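Local coordinates for PRD-containing transcription regulator (Lactobacillus casei, PDB 3NUF), which probably regulates transcription through a helical PTS regulation domain (PRD), a module that in related regulators is controlled by phosphorylation, at residues T77-V82 with V107-F112; Q84-L89 with H111-Q116; I59-R64 with Q95-L100; Q70-D75 with V102-V107. All coordinates share one frame; numbering follows the deposited sequence.

Contact 1 (T77-V82 with V107-F112); sequences TMFAEV and VLSIHF. With EDO (1,2-ethanediol), chain C.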
loop_
_atom_site.group_PDB
_atom_site.type_symbol
_atom_site.label_atom_id
_atom_site.label_comp_id
_atom_site.label_asym_id
_atom_site.label_seq_id
_atom_site.Cartn_x
_atom_site.Cartn_y
_atom_site.Cartn_z
ATOM N N THR A 77 -9.052 16.341 6.113
ATOM C CA THR A 77 -8.312 17.502 6.580
ATOM C C THR A 77 -7.159 17.130 7.439
ATOM O O THR A 77 -6.187 17.882 7.497
ATOM C CB THR A 77 -9.160 18.539 7.287
ATOM O OG1 THR A 77 -9.663 18.005 8.508
ATOM C CG2 THR A 77 -10.244 19.005 6.369
HETATM N N MSE A 78 -7.203 15.981 8.104
HETATM C CA MSE A 78 -6.096 15.533 8.907
HETATM C C MSE A 78 -4.860 15.231 8.091
HETATM O O MSE A 78 -3.767 15.021 8.668
HETATM C CB MSE A 78 -6.438 14.279 9.700
HETATM C CG MSE A 78 -7.585 14.505 10.689
HETATM SE SE MSE A 78 -7.905 13.012 11.828
HETATM C CE MSE A 78 -9.620 13.490 12.648
ATOM N N PHE A 79 -5.003 15.136 6.765
ATOM C CA PHE A 79 -3.877 14.727 5.887
ATOM C C PHE A 79 -3.377 15.902 5.061
ATOM O O PHE A 79 -2.650 15.724 4.115
ATOM C CB PHE A 79 -4.368 13.542 5.001
ATOM C CG PHE A 79 -4.762 12.344 5.777
ATOM C CD1 PHE A 79 -6.040 12.242 6.317
ATOM C CD2 PHE A 79 -3.894 11.271 5.953
ATOM C CE1 PHE A 79 -6.412 11.137 7.084
ATOM C CE2 PHE A 79 -4.272 10.163 6.709
ATOM C CZ PHE A 79 -5.512 10.110 7.292
ATOM N N ALA A 80 -3.757 17.124 5.453
ATOM C CA ALA A 80 -3.420 18.324 4.701
ATOM C C ALA A 80 -1.934 18.468 4.522
ATOM O O ALA A 80 -1.523 19.006 3.496
ATOM C CB ALA A 80 -3.937 19.565 5.489
ATOM N N GLU A 81 -1.134 18.076 5.477
ATOM C CA GLU A 81 0.320 18.254 5.366
ATOM C C GLU A 81 1.125 17.029 4.923
ATOM O O GLU A 81 2.348 17.039 4.885
ATOM C CB GLU A 81 0.820 18.917 6.645
ATOM C CG GLU A 81 0.264 20.427 6.768
ATOM C CD GLU A 81 0.643 21.356 5.580
ATOM O OE1 GLU A 81 1.867 21.514 5.343
ATOM O OE2 GLU A 81 -0.270 21.924 4.901
ATOM N N VAL A 82 0.432 15.997 4.465
ATOM C CA VAL A 82 1.107 14.870 3.788
ATOM C C VAL A 82 1.635 15.309 2.436
ATOM O O VAL A 82 0.983 16.020 1.711
ATOM C CB VAL A 82 0.143 13.676 3.617
ATOM C CG1 VAL A 82 0.817 12.567 2.858
ATOM C CG2 VAL A 82 -0.353 13.214 4.959
ATOM N N VAL A 107 -5.104 7.078 4.419
ATOM C CA VAL A 107 -4.395 6.213 5.379
ATOM C C VAL A 107 -3.193 5.558 4.682
ATOM O O VAL A 107 -2.107 5.463 5.262
ATOM C CB VAL A 107 -5.314 5.196 6.012
ATOM C CG1 VAL A 107 -4.555 4.074 6.735
ATOM C CG2 VAL A 107 -6.241 5.913 6.986
ATOM N N LEU A 108 -3.355 5.120 3.431
ATOM C CA LEU A 108 -2.224 4.509 2.711
ATOM C C LEU A 108 -1.072 5.486 2.532
ATOM O O LEU A 108 0.099 5.102 2.669
ATOM C CB LEU A 108 -2.672 3.933 1.378
ATOM C CG LEU A 108 -1.543 3.340 0.514
ATOM C CD1 LEU A 108 -0.825 2.188 1.206
ATOM C CD2 LEU A 108 -2.089 2.892 -0.844
ATOM N N SER A 109 -1.350 6.767 2.320
ATOM C CA SER A 109 -0.279 7.747 2.140
ATOM C C SER A 109 0.683 7.827 3.308
ATOM O O SER A 109 1.869 8.123 3.095
ATOM C CB SER A 109 -0.877 9.117 1.791
ATOM O OG SER A 109 -1.382 9.784 2.919
ATOM N N ILE A 110 0.204 7.560 4.499
ATOM C CA ILE A 110 1.091 7.633 5.667
ATOM C C ILE A 110 2.192 6.586 5.611
ATOM O O ILE A 110 3.293 6.838 6.103
ATOM C CB ILE A 110 0.254 7.503 6.955
ATOM C CG1 ILE A 110 -0.818 8.576 7.027
ATOM C CG2 ILE A 110 1.124 7.533 8.239
ATOM C CD1 ILE A 110 -0.357 9.992 6.815
ATOM N N HIS A 111 1.950 5.439 5.018
ATOM C CA HIS A 111 2.972 4.425 4.870
ATOM C C HIS A 111 4.085 4.957 3.993
ATOM O O HIS A 111 5.242 4.771 4.281
ATOM C CB HIS A 111 2.364 3.166 4.312
ATOM C CG HIS A 111 1.400 2.507 5.224
ATOM N ND1 HIS A 111 1.697 1.361 5.919
ATOM C CD2 HIS A 111 0.100 2.787 5.496
ATOM C CE1 HIS A 111 0.645 1.008 6.638
ATOM N NE2 HIS A 111 -0.342 1.854 6.411
ATOM N N PHE A 112 3.759 5.584 2.873
ATOM C CA PHE A 112 4.759 6.168 1.993
ATOM C C PHE A 112 5.457 7.328 2.707
ATOM O O PHE A 112 6.669 7.506 2.537
ATOM C CB PHE A 112 4.125 6.686 0.692
ATOM C CG PHE A 112 3.644 5.628 -0.223
ATOM C CD1 PHE A 112 4.528 4.885 -0.960
ATOM C CD2 PHE A 112 2.305 5.398 -0.423
ATOM C CE1 PHE A 112 4.084 3.889 -1.832
ATOM C CE2 PHE A 112 1.848 4.405 -1.280
ATOM C CZ PHE A 112 2.700 3.616 -1.941
HETATM C C1 EDO C . -12.442 18.343 10.552
HETATM O O1 EDO C . -12.052 18.123 9.242
HETATM C C2 EDO C . -13.885 18.002 10.605
HETATM O O2 EDO C . -14.685 19.176 10.790
#

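Contact 2 (Q84-L89 with H111-Q116); sequences QKSLDL and HFEAAQ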
loop_
_atom_site.group_PDB
_atom_site.type_symbol
_atom_site.label_atom_id
_atom_site.label_comp_id
_atom_site.label_asym_id
_atom_site.label_seq_id
_atom_site.Cartn_x
_atom_site.Cartn_y
_atom_site.Cartn_z
ATOM N N GLN A 84 2.590 15.685 -1.389
ATOM C CA GLN A 84 1.854 15.342 -2.576
ATOM C C GLN A 84 2.334 14.025 -3.176
ATOM O O GLN A 84 1.543 13.248 -3.720
ATOM C CB GLN A 84 1.928 16.468 -3.609
ATOM C CG GLN A 84 0.885 16.323 -4.674
ATOM C CD GLN A 84 -0.459 16.532 -4.103
ATOM O OE1 GLN A 84 -0.709 17.580 -3.496
ATOM N NE2 GLN A 84 -1.332 15.567 -4.236
ATOM N N LYS A 85 3.633 13.769 -3.127
ATOM C CA LYS A 85 4.234 12.563 -3.708
ATOM C C LYS A 85 3.626 11.340 -3.023
ATOM O O LYS A 85 3.205 10.379 -3.701
ATOM C CB LYS A 85 5.729 12.602 -3.560
ATOM C CG LYS A 85 6.427 11.394 -4.095
ATOM C CD LYS A 85 7.963 11.651 -4.015
ATOM C CE LYS A 85 8.705 10.473 -4.503
ATOM N NZ LYS A 85 10.158 10.800 -4.563
ATOM N N SER A 86 3.521 11.356 -1.708
ATOM C CA SER A 86 2.913 10.234 -0.985
ATOM C C SER A 86 1.451 10.056 -1.347
ATOM O O SER A 86 0.986 8.931 -1.469
ATOM C CB SER A 86 3.049 10.405 0.480
ATOM O OG SER A 86 4.446 10.226 0.857
ATOM N N LEU A 87 0.709 11.147 -1.388
ATOM C CA LEU A 87 -0.727 11.100 -1.716
ATOM C C LEU A 87 -0.920 10.582 -3.117
ATOM O O LEU A 87 -1.829 9.776 -3.385
ATOM C CB LEU A 87 -1.378 12.461 -1.495
ATOM C CG LEU A 87 -1.580 12.879 -0.073
ATOM C CD1 LEU A 87 -1.795 14.446 -0.015
ATOM C CD2 LEU A 87 -2.744 12.125 0.522
ATOM N N ASP A 88 -0.092 11.025 -4.059
ATOM C CA ASP A 88 -0.233 10.603 -5.463
ATOM C C ASP A 88 0.106 9.107 -5.612
ATOM O O ASP A 88 -0.567 8.387 -6.359
ATOM C CB ASP A 88 0.679 11.415 -6.382
ATOM C CG ASP A 88 0.237 12.873 -6.545
ATOM O OD1 ASP A 88 -0.871 13.264 -6.113
ATOM O OD2 ASP A 88 1.065 13.634 -7.146
ATOM N N LEU A 89 1.157 8.635 -4.949
ATOM C CA LEU A 89 1.478 7.211 -5.005
ATOM C C LEU A 89 0.325 6.413 -4.406
ATOM O O LEU A 89 -0.075 5.368 -4.961
ATOM C CB LEU A 89 2.806 6.917 -4.299
ATOM C CG LEU A 89 4.051 7.442 -4.962
ATOM C CD1 LEU A 89 5.236 7.408 -4.007
ATOM C CD2 LEU A 89 4.329 6.572 -6.198
ATOM N N HIS A 111 1.950 5.439 5.018
ATOM C CA HIS A 111 2.972 4.425 4.870
ATOM C C HIS A 111 4.085 4.957 3.993
ATOM O O HIS A 111 5.242 4.771 4.281
ATOM C CB HIS A 111 2.364 3.166 4.312
ATOM C CG HIS A 111 1.400 2.507 5.224
ATOM N ND1 HIS A 111 1.697 1.361 5.919
ATOM C CD2 HIS A 111 0.100 2.787 5.496
ATOM C CE1 HIS A 111 0.645 1.008 6.638
ATOM N NE2 HIS A 111 -0.342 1.854 6.411
ATOM N N PHE A 112 3.759 5.584 2.873
ATOM C CA PHE A 112 4.759 6.168 1.993
ATOM C C PHE A 112 5.457 7.328 2.707
ATOM O O PHE A 112 6.669 7.506 2.537
ATOM C CB PHE A 112 4.125 6.686 0.692
ATOM C CG PHE A 112 3.644 5.628 -0.223
ATOM C CD1 PHE A 112 4.528 4.885 -0.960
ATOM C CD2 PHE A 112 2.305 5.398 -0.423
ATOM C CE1 PHE A 112 4.084 3.889 -1.832
ATOM C CE2 PHE A 112 1.848 4.405 -1.280
ATOM C CZ PHE A 112 2.700 3.616 -1.941
ATOM N N GLU A 113 4.739 8.151 3.460
ATOM C CA GLU A 113 5.328 9.282 4.156
ATOM C C GLU A 113 6.341 8.787 5.204
ATOM O O GLU A 113 7.458 9.349 5.312
ATOM C CB GLU A 113 4.197 10.111 4.767
ATOM C CG GLU A 113 4.528 11.567 5.111
ATOM C CD GLU A 113 4.592 12.495 3.914
ATOM O OE1 GLU A 113 4.808 12.046 2.762
ATOM O OE2 GLU A 113 4.514 13.743 4.114
ATOM N N ALA A 114 5.972 7.770 5.970
ATOM C CA ALA A 114 6.876 7.192 6.971
ATOM C C ALA A 114 8.124 6.593 6.316
ATOM O O ALA A 114 9.247 6.722 6.871
ATOM C CB ALA A 114 6.137 6.182 7.814
ATOM N N ALA A 115 7.991 5.934 5.189
ATOM C CA ALA A 115 9.136 5.331 4.519
ATOM C C ALA A 115 10.150 6.354 4.007
ATOM O O ALA A 115 11.302 6.007 3.803
ATOM C CB ALA A 115 8.696 4.395 3.391
ATOM N N GLN A 116 9.719 7.595 3.782
ATOM C CA GLN A 116 10.577 8.713 3.361
ATOM C C GLN A 116 11.125 9.464 4.564
ATOM O O GLN A 116 11.860 10.429 4.386
ATOM C CB GLN A 116 9.759 9.682 2.512
ATOM C CG GLN A 116 9.521 9.159 1.162
ATOM C CD GLN A 116 8.554 9.985 0.407
ATOM O OE1 GLN A 116 8.956 10.847 -0.381
ATOM N NE2 GLN A 116 7.256 9.730 0.592
HETATM O O HOH W 1 11.127 11.025 -1.835
#

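Contact 3 (I59-R64 with Q95-L100); sequences IEMLGR and QHIGHL. With EDO (1,2-ethanediol), chain F; EDO (1,2-ethanediol), chain G.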
loop_
_atom_site.group_PDB
_atom_site.type_symbol
_atom_site.label_atom_id
_atom_site.label_comp_id
_atom_site.label_asym_id
_atom_site.label_seq_id
_atom_site.Cartn_x
_atom_site.Cartn_y
_atom_site.Cartn_z
ATOM N N ILE A 59 -3.311 -5.917 2.429
ATOM C CA ILE A 59 -4.231 -7.048 2.499
ATOM C C ILE A 59 -5.631 -6.642 2.917
ATOM O O ILE A 59 -6.623 -7.112 2.322
ATOM C CB ILE A 59 -3.659 -8.143 3.411
ATOM C CG1 ILE A 59 -2.446 -8.774 2.708
ATOM C CG2 ILE A 59 -4.701 -9.226 3.735
ATOM C CD1 ILE A 59 -1.580 -9.725 3.625
ATOM N N GLU A 60 -5.726 -5.747 3.892
ATOM C CA GLU A 60 -7.016 -5.227 4.297
ATOM C C GLU A 60 -7.740 -4.487 3.156
ATOM O O GLU A 60 -8.924 -4.702 2.915
ATOM C CB GLU A 60 -6.842 -4.304 5.516
ATOM C CG GLU A 60 -8.116 -3.602 5.929
ATOM C CD GLU A 60 -7.895 -2.564 7.047
ATOM O OE1 GLU A 60 -7.385 -3.016 8.104
ATOM O OE2 GLU A 60 -8.194 -1.338 6.874
HETATM N N MSE A 61 -7.003 -3.644 2.448
HETATM C CA MSE A 61 -7.565 -2.913 1.280
HETATM C C MSE A 61 -8.017 -3.867 0.172
HETATM O O MSE A 61 -9.085 -3.710 -0.391
HETATM C CB MSE A 61 -6.537 -1.951 0.703
HETATM C CG MSE A 61 -6.152 -0.794 1.601
HETATM SE SE MSE A 61 -4.735 0.303 0.884
HETATM C CE MSE A 61 -5.657 0.809 -0.697
ATOM N N LEU A 62 -7.181 -4.856 -0.166
ATOM C CA LEU A 62 -7.557 -5.862 -1.133
ATOM C C LEU A 62 -8.809 -6.585 -0.699
ATOM O O LEU A 62 -9.744 -6.804 -1.462
ATOM C CB LEU A 62 -6.360 -6.793 -1.382
ATOM C CG LEU A 62 -6.547 -7.917 -2.402
ATOM C CD1 LEU A 62 -6.830 -7.316 -3.760
ATOM C CD2 LEU A 62 -5.281 -8.833 -2.371
ATOM N N GLY A 63 -8.871 -6.926 0.573
ATOM C CA GLY A 63 -10.070 -7.558 1.095
ATOM C C GLY A 63 -11.310 -6.730 0.899
ATOM O O GLY A 63 -12.371 -7.222 0.467
ATOM N N ARG A 64 -11.223 -5.442 1.162
ATOM C CA ARG A 64 -12.365 -4.519 1.008
ATOM C C ARG A 64 -12.750 -4.344 -0.433
ATOM O O ARG A 64 -13.930 -4.247 -0.757
ATOM C CB ARG A 64 -12.155 -3.084 1.592
ATOM C CG ARG A 64 -12.458 -2.911 2.988
ATOM C CD ARG A 64 -12.560 -1.441 3.326
ATOM N NE ARG A 64 -11.269 -0.795 3.317
ATOM C CZ ARG A 64 -10.321 -0.961 4.213
ATOM N NH1 ARG A 64 -10.507 -1.797 5.242
ATOM N NH2 ARG A 64 -9.214 -0.287 4.136
ATOM N N GLN A 95 -6.352 3.111 -7.092
ATOM C CA GLN A 95 -6.923 2.949 -8.399
ATOM C C GLN A 95 -6.520 1.677 -9.085
ATOM O O GLN A 95 -7.313 1.096 -9.824
ATOM C CB GLN A 95 -6.672 4.193 -9.237
ATOM C CG GLN A 95 -7.263 5.478 -8.655
ATOM C CD GLN A 95 -8.742 5.387 -8.383
ATOM O OE1 GLN A 95 -9.230 5.608 -7.241
ATOM N NE2 GLN A 95 -9.460 5.055 -9.373
ATOM N N HIS A 96 -5.285 1.294 -8.896
ATOM C CA HIS A 96 -4.779 0.025 -9.413
ATOM C C HIS A 96 -5.519 -1.169 -8.860
ATOM O O HIS A 96 -5.879 -2.052 -9.637
ATOM C CB HIS A 96 -3.257 -0.114 -9.107
ATOM C CG HIS A 96 -2.700 -1.474 -9.364
ATOM N ND1 HIS A 96 -2.367 -1.894 -10.626
ATOM C CD2 HIS A 96 -2.423 -2.494 -8.529
ATOM C CE1 HIS A 96 -1.875 -3.128 -10.540
ATOM N NE2 HIS A 96 -1.930 -3.529 -9.285
ATOM N N ILE A 97 -5.794 -1.199 -7.574
ATOM C CA ILE A 97 -6.559 -2.298 -6.968
ATOM C C ILE A 97 -7.960 -2.327 -7.538
ATOM O O ILE A 97 -8.434 -3.415 -7.881
ATOM C CB ILE A 97 -6.573 -2.164 -5.450
ATOM C CG1 ILE A 97 -5.192 -2.324 -4.822
ATOM C CG2 ILE A 97 -7.515 -3.197 -4.798
ATOM C CD1 ILE A 97 -5.078 -1.824 -3.401
ATOM N N GLY A 98 -8.586 -1.186 -7.641
ATOM C CA GLY A 98 -9.938 -1.092 -8.137
ATOM C C GLY A 98 -10.978 -1.399 -7.077
ATOM O O GLY A 98 -10.677 -1.963 -6.029
ATOM N N HIS A 99 -12.214 -1.013 -7.362
ATOM C CA HIS A 99 -13.366 -1.233 -6.476
ATOM C C HIS A 99 -13.163 -0.707 -5.068
ATOM O O HIS A 99 -13.683 -1.286 -4.095
ATOM C CB HIS A 99 -13.732 -2.734 -6.442
ATOM C CG HIS A 99 -14.186 -3.233 -7.754
ATOM N ND1 HIS A 99 -13.379 -3.953 -8.587
ATOM C CD2 HIS A 99 -15.368 -3.088 -8.393
ATOM C CE1 HIS A 99 -14.058 -4.249 -9.688
ATOM N NE2 HIS A 99 -15.281 -3.756 -9.585
ATOM N N LEU A 100 -12.442 0.388 -4.957
ATOM C CA LEU A 100 -12.238 1.081 -3.726
ATOM C C LEU A 100 -12.631 2.518 -3.824
ATOM O O LEU A 100 -12.582 3.111 -4.901
ATOM C CB LEU A 100 -10.774 1.000 -3.301
ATOM C CG LEU A 100 -10.272 -0.377 -2.837
ATOM C CD1 LEU A 100 -8.750 -0.344 -2.610
ATOM C CD2 LEU A 100 -11.019 -0.826 -1.567
HETATM C C1 EDO F . -7.204 -11.438 0.054
HETATM O O1 EDO F . -8.429 -12.034 -0.406
HETATM C C2 EDO F . -7.394 -10.074 0.704
HETATM O O2 EDO F . -7.991 -10.146 2.004
HETATM C C1 EDO G . -0.220 0.800 -12.795
HETATM O O1 EDO G . 0.475 1.687 -11.914
HETATM C C2 EDO G . -1.596 1.363 -13.017
HETATM O O2 EDO G . -2.575 0.382 -12.650
HETATM O O HOH W 2 -15.143 -2.239 -2.149
#

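Contact 4 (Q70-D75 with V102-V107); sequences QLPAVD and VAEKYV. With EDO (1,2-ethanediol), chain C.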
loop_
_atom_site.group_PDB
_atom_site.type_symbol
_atom_site.label_atom_id
_atom_site.label_comp_id
_atom_site.label_asym_id
_atom_site.label_seq_id
_atom_site.Cartn_x
_atom_site.Cartn_y
_atom_site.Cartn_z
ATOM N N GLN A 70 -17.230 -1.138 3.892
ATOM C CA GLN A 70 -17.158 0.303 3.785
ATOM C C GLN A 70 -15.753 0.817 4.070
ATOM O O GLN A 70 -15.045 0.310 4.941
ATOM C CB GLN A 70 -18.161 0.941 4.777
ATOM C CG GLN A 70 -18.285 2.434 4.704
ATOM C CD GLN A 70 -19.463 2.991 5.518
ATOM O OE1 GLN A 70 -20.104 2.271 6.287
ATOM N NE2 GLN A 70 -19.734 4.269 5.348
ATOM N N LEU A 71 -15.387 1.852 3.328
ATOM C CA LEU A 71 -14.211 2.649 3.649
ATOM C C LEU A 71 -14.172 2.986 5.169
ATOM O O LEU A 71 -15.120 3.572 5.678
ATOM C CB LEU A 71 -14.303 3.953 2.848
ATOM C CG LEU A 71 -13.386 5.094 3.243
ATOM C CD1 LEU A 71 -11.924 4.790 2.909
ATOM C CD2 LEU A 71 -13.853 6.364 2.545
ATOM N N PRO A 72 -13.084 2.688 5.884
ATOM C CA PRO A 72 -12.980 3.154 7.296
ATOM C C PRO A 72 -13.097 4.678 7.372
ATOM O O PRO A 72 -12.416 5.383 6.615
ATOM C CB PRO A 72 -11.586 2.696 7.720
ATOM C CG PRO A 72 -11.371 1.446 6.825
ATOM C CD PRO A 72 -11.956 1.805 5.518
ATOM N N ALA A 73 -13.922 5.171 8.290
ATOM C CA ALA A 73 -14.183 6.579 8.374
ATOM C C ALA A 73 -12.892 7.349 8.400
ATOM O O ALA A 73 -11.985 7.022 9.189
ATOM C CB ALA A 73 -14.999 6.874 9.638
ATOM N N VAL A 74 -12.822 8.442 7.661
ATOM C CA VAL A 74 -11.587 9.232 7.536
ATOM C C VAL A 74 -11.941 10.720 7.385
ATOM O O VAL A 74 -12.998 11.064 6.821
ATOM C CB VAL A 74 -10.715 8.724 6.376
ATOM C CG1 VAL A 74 -11.392 8.902 5.044
ATOM C CG2 VAL A 74 -9.347 9.342 6.391
ATOM N N ASP A 75 -11.114 11.569 7.959
ATOM C CA ASP A 75 -11.275 13.025 7.850
ATOM C C ASP A 75 -10.094 13.561 7.004
ATOM O O ASP A 75 -8.975 13.644 7.487
ATOM C CB ASP A 75 -11.286 13.718 9.198
ATOM C CG ASP A 75 -11.416 15.214 9.078
ATOM O OD1 ASP A 75 -11.331 15.804 7.985
ATOM O OD2 ASP A 75 -11.441 15.817 10.181
ATOM N N VAL A 102 -11.970 6.486 -3.377
ATOM C CA VAL A 102 -10.806 7.337 -3.551
ATOM C C VAL A 102 -10.092 7.598 -2.223
ATOM O O VAL A 102 -8.865 7.575 -2.159
ATOM C CB VAL A 102 -11.170 8.697 -4.242
ATOM C CG1 VAL A 102 -10.002 9.695 -4.223
ATOM C CG2 VAL A 102 -11.607 8.433 -5.685
ATOM N N ALA A 103 -10.859 7.902 -1.191
ATOM C CA ALA A 103 -10.320 8.284 0.089
ATOM C C ALA A 103 -9.559 7.206 0.833
ATOM O O ALA A 103 -8.939 7.520 1.855
ATOM C CB ALA A 103 -11.447 8.885 0.963
ATOM N N GLU A 104 -9.503 5.975 0.362
ATOM C CA GLU A 104 -8.573 4.986 0.837
ATOM C C GLU A 104 -7.141 5.544 0.728
ATOM O O GLU A 104 -6.240 5.089 1.454
ATOM C CB GLU A 104 -8.651 3.709 0.056
ATOM C CG GLU A 104 -9.912 2.895 0.210
ATOM C CD GLU A 104 -9.954 1.940 1.407
ATOM O OE1 GLU A 104 -8.917 1.707 2.102
ATOM O OE2 GLU A 104 -11.062 1.389 1.623
ATOM N N LYS A 105 -6.898 6.497 -0.170
ATOM C CA LYS A 105 -5.544 7.002 -0.330
ATOM C C LYS A 105 -4.989 7.629 0.932
ATOM O O LYS A 105 -3.761 7.684 1.080
ATOM C CB LYS A 105 -5.469 7.987 -1.500
ATOM C CG LYS A 105 -6.124 9.314 -1.278
ATOM C CD LYS A 105 -6.089 10.219 -2.511
ATOM C CE LYS A 105 -6.832 11.479 -2.308
ATOM N NZ LYS A 105 -6.735 12.445 -3.500
ATOM N N TYR A 106 -5.821 8.196 1.789
ATOM C CA TYR A 106 -5.266 8.960 2.930
ATOM C C TYR A 106 -4.491 8.116 3.902
ATOM O O TYR A 106 -3.299 8.353 4.170
ATOM C CB TYR A 106 -6.379 9.787 3.580
ATOM C CG TYR A 106 -7.019 10.797 2.663
ATOM C CD1 TYR A 106 -6.249 11.802 2.110
ATOM C CD2 TYR A 106 -8.377 10.740 2.325
ATOM C CE1 TYR A 106 -6.823 12.699 1.257
ATOM C CE2 TYR A 106 -8.941 11.627 1.470
ATOM C CZ TYR A 106 -8.174 12.600 0.915
ATOM O OH TYR A 106 -8.720 13.499 0.027
ATOM N N VAL A 107 -5.104 7.078 4.419
ATOM C CA VAL A 107 -4.395 6.213 5.379
ATOM C C VAL A 107 -3.193 5.558 4.682
ATOM O O VAL A 107 -2.107 5.463 5.262
ATOM C CB VAL A 107 -5.314 5.196 6.012
ATOM C CG1 VAL A 107 -4.555 4.074 6.735
ATOM C CG2 VAL A 107 -6.241 5.913 6.986
HETATM C C1 EDO C . -12.442 18.343 10.552
HETATM O O1 EDO C . -12.052 18.123 9.242
HETATM C C2 EDO C . -13.885 18.002 10.605
HETATM O O2 EDO C . -14.685 19.176 10.790
#

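Contact 1 (T77-V82 with V107-F112)
At the edge of the Phe-79 ring, near its plane, lies Ile-110 CG1, 3.8 Å from Phe-79 CE2. Ile-110 CD1 stays close to the same side of the ring, 3.9 Å from Phe-79 CD2. Val-107 N and Ser-109 OG approach the ring obliquely, and the Val-107 methyl CG2 is more distant, 4.3 Å from Phe-79 CZ. Outside the two segments the ring also touches Val-74 and meets the Tyr-106 ring with the planes about 35° apart.

A type I beta turn from Phe-79 to Val-82 sets the second apolar side chain beside the first. It is closed by Val-82 N bonding to Phe-79 O. Val-82 points CG1 opposite its own backbone N (chi1 177°), and this methyl sits 3.5 Å from Ser-109 OG. The other methyl, CG2, is 3.7 Å from Ile-110 CD1. Ile-110 CD1 therefore reaches both Phe-79 and Val-82, and its side chain crosses each at about a right angle. The hydroxyl of Ser-109 is held by Tyr-106 O of its own helix, although Val-82 packs against it.

No hydrogen bond joins the segments. In this helical PRD the loop between helices 48-67 and 84-97 is laid on helix 104-115 largely through apolar contacts at the protein surface. Shape and burial of apolar groups, rather than directed polar bonds, probably hold it there.

Contact 2 (Q84-L89 with H111-Q116)
Ser-86 and Phe-112 mark the closest backbone approach between the helices. Ser-86 turns OG to the side opposite its carbonyl carbon (chi1 -70°), which brings the hydroxyl to helix 104-115. Ser-86 OG donates to Glu-113 OE1 at 2.7 Å, meeting that oxygen nearly end-on. Glu-113 does not start out toward the serine, but the bend at chi2 (76°) brings its carboxylate there. Ser-83 also bonds to OE1.

Gln-116 is extended beyond CG. Its NE2 makes a straight bond to Phe-112 O at 3.0 Å, from above the carbonyl plane, and a weak one to Ser-86 OG at 2.9 Å. Gln-116 OE1 accepts from a water at 2.6 Å. The same water accepts from Lys-85 NZ at 2.9 Å, at the end of an extended chain that also bonds to Ala-42 O.

Leu-89 CB stands 3.9 Å from the centre of the Phe-112 ring, almost on its normal, in a CH-pi contact.

In the helical PRD, these parts of helices 84-97 and 104-115 run mostly antiparallel, 137° apart, with axes approaching to 8.8 Å. Helix 25-41 packs on the same region: Val-35 and Ala-39 touch Phe-112, and Leu-38 touches Leu-89, as does Ile-44 of a loop.

Contact 3 (I59-R64 with Q95-L100)
Met-61, Leu-62 and Arg-64 on helix 48-67 pack against Ile-97 and Leu-100 at the end of helix 84-97, within the helical bundle of the PRD. Helix 84-97 ends at Ile-97; Gly-98, the next residue, has positive phi (82°), and the chain then brings Leu-100 back to helix 48-67.

Along the first segment, Glu-60 forms a salt bridge with Arg-64 in the conformer given; a second conformer makes this pairing less certain. Both terminal nitrogens of Arg-64, NH1 and NH2, point at the single oxygen OE2 of Glu-60, with Arg-64 NH1 at 2.9 Å from Glu-60 OE2.

Met-61 is a selenomethionine. Its chain bends at chi3 (60°), and its end methyl CE meets two neighbouring side chains, 3.8 Å from Ile-97 CD1 and 3.8 Å from Leu-100 CD1. Leu-62 adds a looser contact, CD1 to Ile-97 CG2 at 4.3 Å, and also touches Leu-31 of helix 25-41.

Arg-64 touches the other segment by its aliphatic base, CB lying 4.0 Å from Leu-100 CD2. Its NE makes a salt bridge to Glu-104 OE2. A methionine in place of Arg-64 would probably leave the Glu-104 carboxylate without its positive partner.

Beyond the side chains, one water joins the backbones. The water donates to Arg-64 O at 2.7 Å and to His-99 O at 2.6 Å.

Contact 4 (Q70-D75 with V102-V107)
Leu-71 fills the tight part of the contact, lying against Ala-103 and Glu-104. Its CD2 is 3.8 Å from Ala-103 CB. Its CD1 is 3.7 Å from both the backbone N and the OE2 of Glu-104. Glu-104 starts out away from the loop, but the bend at chi2 (-85°) brings the carboxylate back alongside the leucine, the two chains running in opposite directions. Pro-72 CD lies 4.0 Å from Glu-104 OE2, the oxygen that pairs with Arg-64.

Toward Asp-75 the packing is looser. Val-74 spreads its two methyls over two partners: CG1 is 4.1 Å from Ala-103 CB, and CG2 is 4.1 Å from Tyr-106 CB. Asp-75, partly exposed, turns away from the helix and takes almost no part in the contact. Its OD1 bonds to Thr-77 OG1, and an ethanediol, probably from the crystallisation liquor, lies next to the carboxylate. With a leucine in place of Asp-75, the Thr-77 hydroxyl is likely to lose its carboxylate partner and be freer to turn.

This loop follows helix 48-67 and passes over the start of helix 104-115. In the same segment of that helix, Glu-104 touches Val-94 and Tyr-106 touches Leu-87, both on helix 84-97.

Helix 104-115 ties contacts 1, 2 and 4 together. Contacts 1 and 2 have centres about 7 Å apart and share His-111 and Phe-112; contacts 1 and 4 have centres about 10 Å apart and share Val-107. Contacts 1 and 4 both touch one ethanediol, probably from the crystallisation liquor, through Thr-77 and Asp-75. Contact 3 joins this group through the salt bridge between Arg-64 NE and Glu-104 OE2, 2.8 Å, which links it to contact 4 with centres about 12 Å apart. Contacts 2 and 3 both use helix 84-97 but lie on opposite sides of the chain's centre, with centres about 18 Å apart and no touch. All four belong to the PRD.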